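Local coordinates for protein R.Ecl18kI (Enterobacter cloacae, PDB 2GB7) that recognises the double-stranded DNA sequence 5'-CCNGG-3' and, as a type II restriction endonuclease, cleaves it, flipping nucleotides as it reads the site, at residues V139-I145 / K281-Y286; K173-M177 / L258-W262. The protein carries 1 engineered substitution. All coordinates share one frame; numbering follows the deposited sequence.

Contact 1. Residues V139-I145 / K281-Y286; sequences VDVQGAI and KQIEKY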
# COMPACT_ATOMS: atom_id res chain seq x y z
N VAL F 139 12.96 -25.13 3.76
CA VAL F 139 11.99 -24.23 3.17
C VAL F 139 12.28 -24.02 1.69
O VAL F 139 13.45 -24.05 1.24
CB VAL F 139 11.92 -22.84 3.85
CG1 VAL F 139 11.47 -22.96 5.30
CG2 VAL F 139 13.30 -22.10 3.73
N ASP F 140 11.21 -23.85 0.95
CA ASP F 140 11.29 -23.29 -0.37
C ASP F 140 10.95 -21.83 -0.27
O ASP F 140 10.06 -21.43 0.48
CB ASP F 140 10.34 -23.98 -1.36
CG ASP F 140 10.87 -25.33 -1.83
OD1 ASP F 140 12.00 -25.71 -1.45
OD2 ASP F 140 10.13 -26.04 -2.56
N VAL F 141 11.67 -21.04 -1.06
CA VAL F 141 11.49 -19.61 -1.08
C VAL F 141 10.76 -19.29 -2.38
O VAL F 141 11.29 -19.49 -3.47
CB VAL F 141 12.86 -18.91 -1.05
CG1 VAL F 141 12.69 -17.37 -1.07
CG2 VAL F 141 13.66 -19.38 0.16
N GLN F 142 9.52 -18.83 -2.26
CA GLN F 142 8.69 -18.55 -3.44
C GLN F 142 9.33 -17.62 -4.49
O GLN F 142 9.09 -17.78 -5.69
CB GLN F 142 7.26 -18.23 -3.01
CG GLN F 142 6.49 -19.47 -2.54
CD GLN F 142 5.79 -20.22 -3.68
OE1 GLN F 142 4.91 -21.04 -3.43
NE2 GLN F 142 6.20 -19.96 -4.92
N GLY F 143 10.15 -16.67 -4.07
CA GLY F 143 10.84 -15.81 -5.03
C GLY F 143 11.99 -16.46 -5.78
O GLY F 143 12.68 -15.79 -6.56
N ALA F 144 12.19 -17.76 -5.56
CA ALA F 144 13.40 -18.45 -6.03
C ALA F 144 13.15 -19.68 -6.90
O ALA F 144 14.10 -20.23 -7.46
CB ALA F 144 14.28 -18.82 -4.83
N ILE F 145 11.91 -20.14 -6.99
CA ILE F 145 11.60 -21.39 -7.71
C ILE F 145 11.12 -21.15 -9.15
O ILE F 145 11.32 -20.07 -9.72
CB ILE F 145 10.58 -22.27 -6.94
CG1 ILE F 145 11.07 -22.53 -5.51
CG2 ILE F 145 10.34 -23.59 -7.68
CD1 ILE F 145 9.99 -23.00 -4.57
N LYS F 281 16.82 -25.52 -8.76
CA LYS F 281 16.32 -24.22 -9.21
C LYS F 281 16.67 -23.10 -8.23
O LYS F 281 17.10 -22.01 -8.62
CB LYS F 281 14.80 -24.33 -9.30
CG LYS F 281 14.11 -23.26 -10.08
CD LYS F 281 13.61 -23.79 -11.42
CE LYS F 281 12.54 -24.87 -11.22
NZ LYS F 281 11.94 -25.29 -12.53
N GLN F 282 16.51 -23.37 -6.95
CA GLN F 282 16.81 -22.36 -5.94
C GLN F 282 18.31 -22.12 -5.79
O GLN F 282 18.73 -20.99 -5.60
CB GLN F 282 16.17 -22.73 -4.61
CG GLN F 282 14.65 -22.66 -4.67
CD GLN F 282 14.02 -23.26 -3.44
OE1 GLN F 282 13.84 -22.59 -2.42
NE2 GLN F 282 13.68 -24.53 -3.54
N ILE F 283 19.12 -23.17 -5.92
CA ILE F 283 20.58 -23.01 -5.90
C ILE F 283 21.02 -22.07 -7.03
O ILE F 283 21.96 -21.27 -6.85
CB ILE F 283 21.34 -24.35 -5.99
CG1 ILE F 283 21.14 -25.18 -4.73
CG2 ILE F 283 22.84 -24.11 -6.21
CD1 ILE F 283 21.53 -26.65 -4.90
N GLU F 284 20.34 -22.15 -8.17
CA GLU F 284 20.61 -21.26 -9.31
C GLU F 284 20.38 -19.81 -8.94
O GLU F 284 21.21 -18.96 -9.23
CB GLU F 284 19.71 -21.62 -10.48
CG GLU F 284 20.09 -21.01 -11.82
CD GLU F 284 19.46 -21.77 -12.96
OE1 GLU F 284 18.33 -22.26 -12.78
OE2 GLU F 284 20.08 -21.90 -14.04
N LYS F 285 19.23 -19.56 -8.32
CA LYS F 285 18.84 -18.22 -7.88
C LYS F 285 19.87 -17.66 -6.92
O LYS F 285 20.19 -16.48 -6.98
CB LYS F 285 17.44 -18.24 -7.23
CG LYS F 285 16.25 -18.05 -8.18
CD LYS F 285 16.30 -18.96 -9.42
CE LYS F 285 14.96 -19.10 -10.12
NZ LYS F 285 15.05 -20.20 -11.12
N TYR F 286 20.41 -18.51 -6.06
CA TYR F 286 21.35 -18.08 -5.01
C TYR F 286 22.79 -18.47 -5.30
O TYR F 286 23.62 -18.57 -4.39
CB TYR F 286 20.88 -18.63 -3.65
CG TYR F 286 19.58 -18.01 -3.23
CD1 TYR F 286 19.50 -16.63 -2.98
CD2 TYR F 286 18.43 -18.76 -3.12
CE1 TYR F 286 18.32 -16.03 -2.61
CE2 TYR F 286 17.22 -18.16 -2.76
CZ TYR F 286 17.18 -16.81 -2.49
OH TYR F 286 16.01 -16.21 -2.13
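Ala-144 and Gln-282 are the residues whose CA atoms come nearest, 5.2 Å apart, where the turn after strand 140-141 meets the last turn of helix 269-285. The bond from Ala-144 N to Val-141 O folds this turn back, bringing Ala-144 up against the helix. From there Gln-282 shows how one amide can pair with the edge of a strand. With CG anti to its own carbonyl carbon and the chain extended beyond it (chi2 170°), the amide reaches the strand and uses both ends. OE1 accepts from Val-141 N at 3.0 Å and NE2 donates to Asp-140 OD1 at 2.9 Å, both bonds being nearly straight. The carboxylate and amide planes are about perpendicular, and NE2 meets OD1 from above the carboxylate plane. Strand 140-141 is one of the two outer strands of the mixed sheet within this chain of a PDDEXK-clan nuclease, and Gln-282 thus ties that sheet margin to the C-terminal helices. Asp-140 is further gripped by Val-166 N and Ser-278 OG, with a salt bridge to Arg-299. Alongside the amide runs Ile-145, its CG1 3.7 Å from Gln-282 CD. Tyr-286, just past the helix, brings CE2 to 3.7 Å from Ala-144 CB and its OH to 3.7 Å from Val-141 CG1. Lys-285 lays its aliphatic chain over Ala-144 O, which is buried without a polar partner in the model.

Contact 2. Residues K173-M177 / L258-W262; sequences KRNTM and LSRKW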
# COMPACT_ATOMS: atom_id res chain seq x y z
N LYS F 173 -0.86 -30.63 2.20
CA LYS F 173 -0.51 -29.50 3.08
C LYS F 173 -0.42 -29.90 4.54
O LYS F 173 0.02 -29.15 5.37
CB LYS F 173 -1.50 -28.33 2.89
CG LYS F 173 -2.95 -28.72 3.24
CD LYS F 173 -3.91 -27.69 2.68
CE LYS F 173 -5.34 -28.25 2.75
NZ LYS F 173 -6.29 -27.22 2.30
N ARG F 174 -0.82 -31.12 4.87
CA ARG F 174 -0.61 -31.61 6.22
C ARG F 174 0.88 -31.52 6.64
O ARG F 174 1.79 -31.83 5.86
CB ARG F 174 -1.12 -33.05 6.31
CG ARG F 174 -0.99 -33.70 7.68
CD ARG F 174 -1.86 -34.95 7.74
NE ARG F 174 -2.00 -35.42 9.12
CZ ARG F 174 -3.01 -35.06 9.93
NH1 ARG F 174 -3.96 -34.25 9.50
NH2 ARG F 174 -3.06 -35.52 11.16
N ASN F 175 1.10 -31.08 7.88
CA ASN F 175 2.44 -30.95 8.47
C ASN F 175 3.34 -29.96 7.76
O ASN F 175 4.55 -30.05 7.89
CB ASN F 175 3.14 -32.32 8.61
CG ASN F 175 2.45 -33.22 9.63
OD1 ASN F 175 1.98 -32.73 10.66
ND2 ASN F 175 2.38 -34.52 9.36
N THR F 176 2.73 -29.01 7.04
CA THR F 176 3.49 -27.92 6.44
C THR F 176 3.32 -26.62 7.23
O THR F 176 2.46 -26.48 8.14
CB THR F 176 3.12 -27.68 4.95
OG1 THR F 176 1.76 -27.23 4.89
CG2 THR F 176 3.28 -28.98 4.09
N MET F 177 4.16 -25.65 6.89
CA MET F 177 4.02 -24.32 7.51
C MET F 177 4.23 -23.30 6.41
O MET F 177 5.14 -23.46 5.58
CB MET F 177 5.06 -24.10 8.63
CG MET F 177 4.97 -22.68 9.16
SD MET F 177 6.10 -22.41 10.54
CE MET F 177 5.50 -23.66 11.57
N LEU F 258 7.51 -29.34 13.38
CA LEU F 258 6.93 -29.87 12.14
C LEU F 258 8.02 -30.40 11.22
O LEU F 258 7.83 -31.43 10.58
CB LEU F 258 6.10 -28.82 11.38
CG LEU F 258 4.75 -28.47 11.99
CD1 LEU F 258 4.19 -27.21 11.34
CD2 LEU F 258 3.73 -29.62 11.89
N SER F 259 9.16 -29.72 11.19
CA SER F 259 10.28 -30.13 10.34
C SER F 259 10.79 -31.54 10.66
O SER F 259 11.21 -32.26 9.76
CB SER F 259 11.43 -29.12 10.46
OG SER F 259 12.20 -29.36 11.61
N ARG F 260 10.74 -31.92 11.93
CA ARG F 260 11.18 -33.26 12.34
C ARG F 260 10.36 -34.36 11.68
O ARG F 260 10.84 -35.49 11.53
CB ARG F 260 11.12 -33.45 13.85
CG ARG F 260 12.01 -32.52 14.63
CD ARG F 260 11.97 -32.95 16.09
NE ARG F 260 11.57 -31.86 16.96
CZ ARG F 260 12.41 -30.99 17.52
NH1 ARG F 260 13.72 -31.06 17.30
NH2 ARG F 260 11.92 -30.04 18.30
N LYS F 261 9.12 -34.05 11.30
CA LYS F 261 8.26 -35.00 10.62
C LYS F 261 8.72 -35.26 9.17
O LYS F 261 8.30 -36.23 8.53
CB LYS F 261 6.81 -34.54 10.67
CG LYS F 261 6.29 -34.26 12.07
CD LYS F 261 4.92 -33.63 11.99
CE LYS F 261 4.47 -33.09 13.34
NZ LYS F 261 4.11 -34.17 14.29
N TRP F 262 9.61 -34.42 8.69
CA TRP F 262 10.11 -34.51 7.33
C TRP F 262 11.52 -35.07 7.27
O TRP F 262 12.09 -35.23 6.18
CB TRP F 262 10.06 -33.12 6.70
CG TRP F 262 8.66 -32.65 6.57
CD1 TRP F 262 8.00 -31.80 7.39
CD2 TRP F 262 7.73 -33.06 5.56
NE1 TRP F 262 6.70 -31.62 6.95
CE2 TRP F 262 6.51 -32.37 5.82
CE3 TRP F 262 7.82 -33.91 4.45
CZ2 TRP F 262 5.38 -32.53 5.01
CZ3 TRP F 262 6.70 -34.07 3.65
CH2 TRP F 262 5.49 -33.38 3.93
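Trp-262 turns the edge of its indole to Asn-175, in the type II beta turn from Lys-173 to Thr-176 that leads into strand 177-181 of the central sheet. The ring N-H is spent on a backbone oxygen: NE1 donates to Asn-175 O at 2.8 Å, with an N-H...O angle of 169°. The oxygen lies in the ring plane, whereas NE1 sits 39° above the plane of the carbonyl. Farther along the same edge, CZ2 comes within 3.8 Å of Arg-174 O. The Asn-175 side chain is met differently, since Lys-261 crosses it at about a right angle, with CD placed 3.4 Å from the amide carbon CG. This is contact through a methylene. Leu-258, one turn earlier, divides its two methyls between the loop and the strand. CD2 faces Asn-175 OD1, and CD1 reaches Met-177 CE at 3.8 Å, two side chains that again cross nearly perpendicularly. Met-177 has CG anti to its backbone N (chi1 175°) and bends only at its last torsion, which sets the terminal methyl against the leucine. Met-163 of the adjoining strand packs on Met-177, Leu-258 and Trp-262 alike. The turn is braced from within and from outside: Arg-202 NH1 also binds Lys-173 O, the oxygen that accepts from both Thr-176 N and, at 2.6 Å, Thr-176 OG1.

The two contacts illustrate how the ends of consecutive helices can pack against two strands of one sheet that flank a third. Contact 2 uses the end of helix 248-259 and contact 1 the end of the next, 269-285; their centres lie 19 Å apart and their nearest atoms about 6 Å, without touching. Strand 161-163 runs between strands 140-141 and 177-181, and its Met-163 meets Val-139 of contact 1 as well as side chains of contact 2. Helix 166-171 likewise borders both. Neither contact reaches the DNA: the nearest atoms are about 9 Å away for contact 1 and about 15 Å for contact 2, so neither touches it directly.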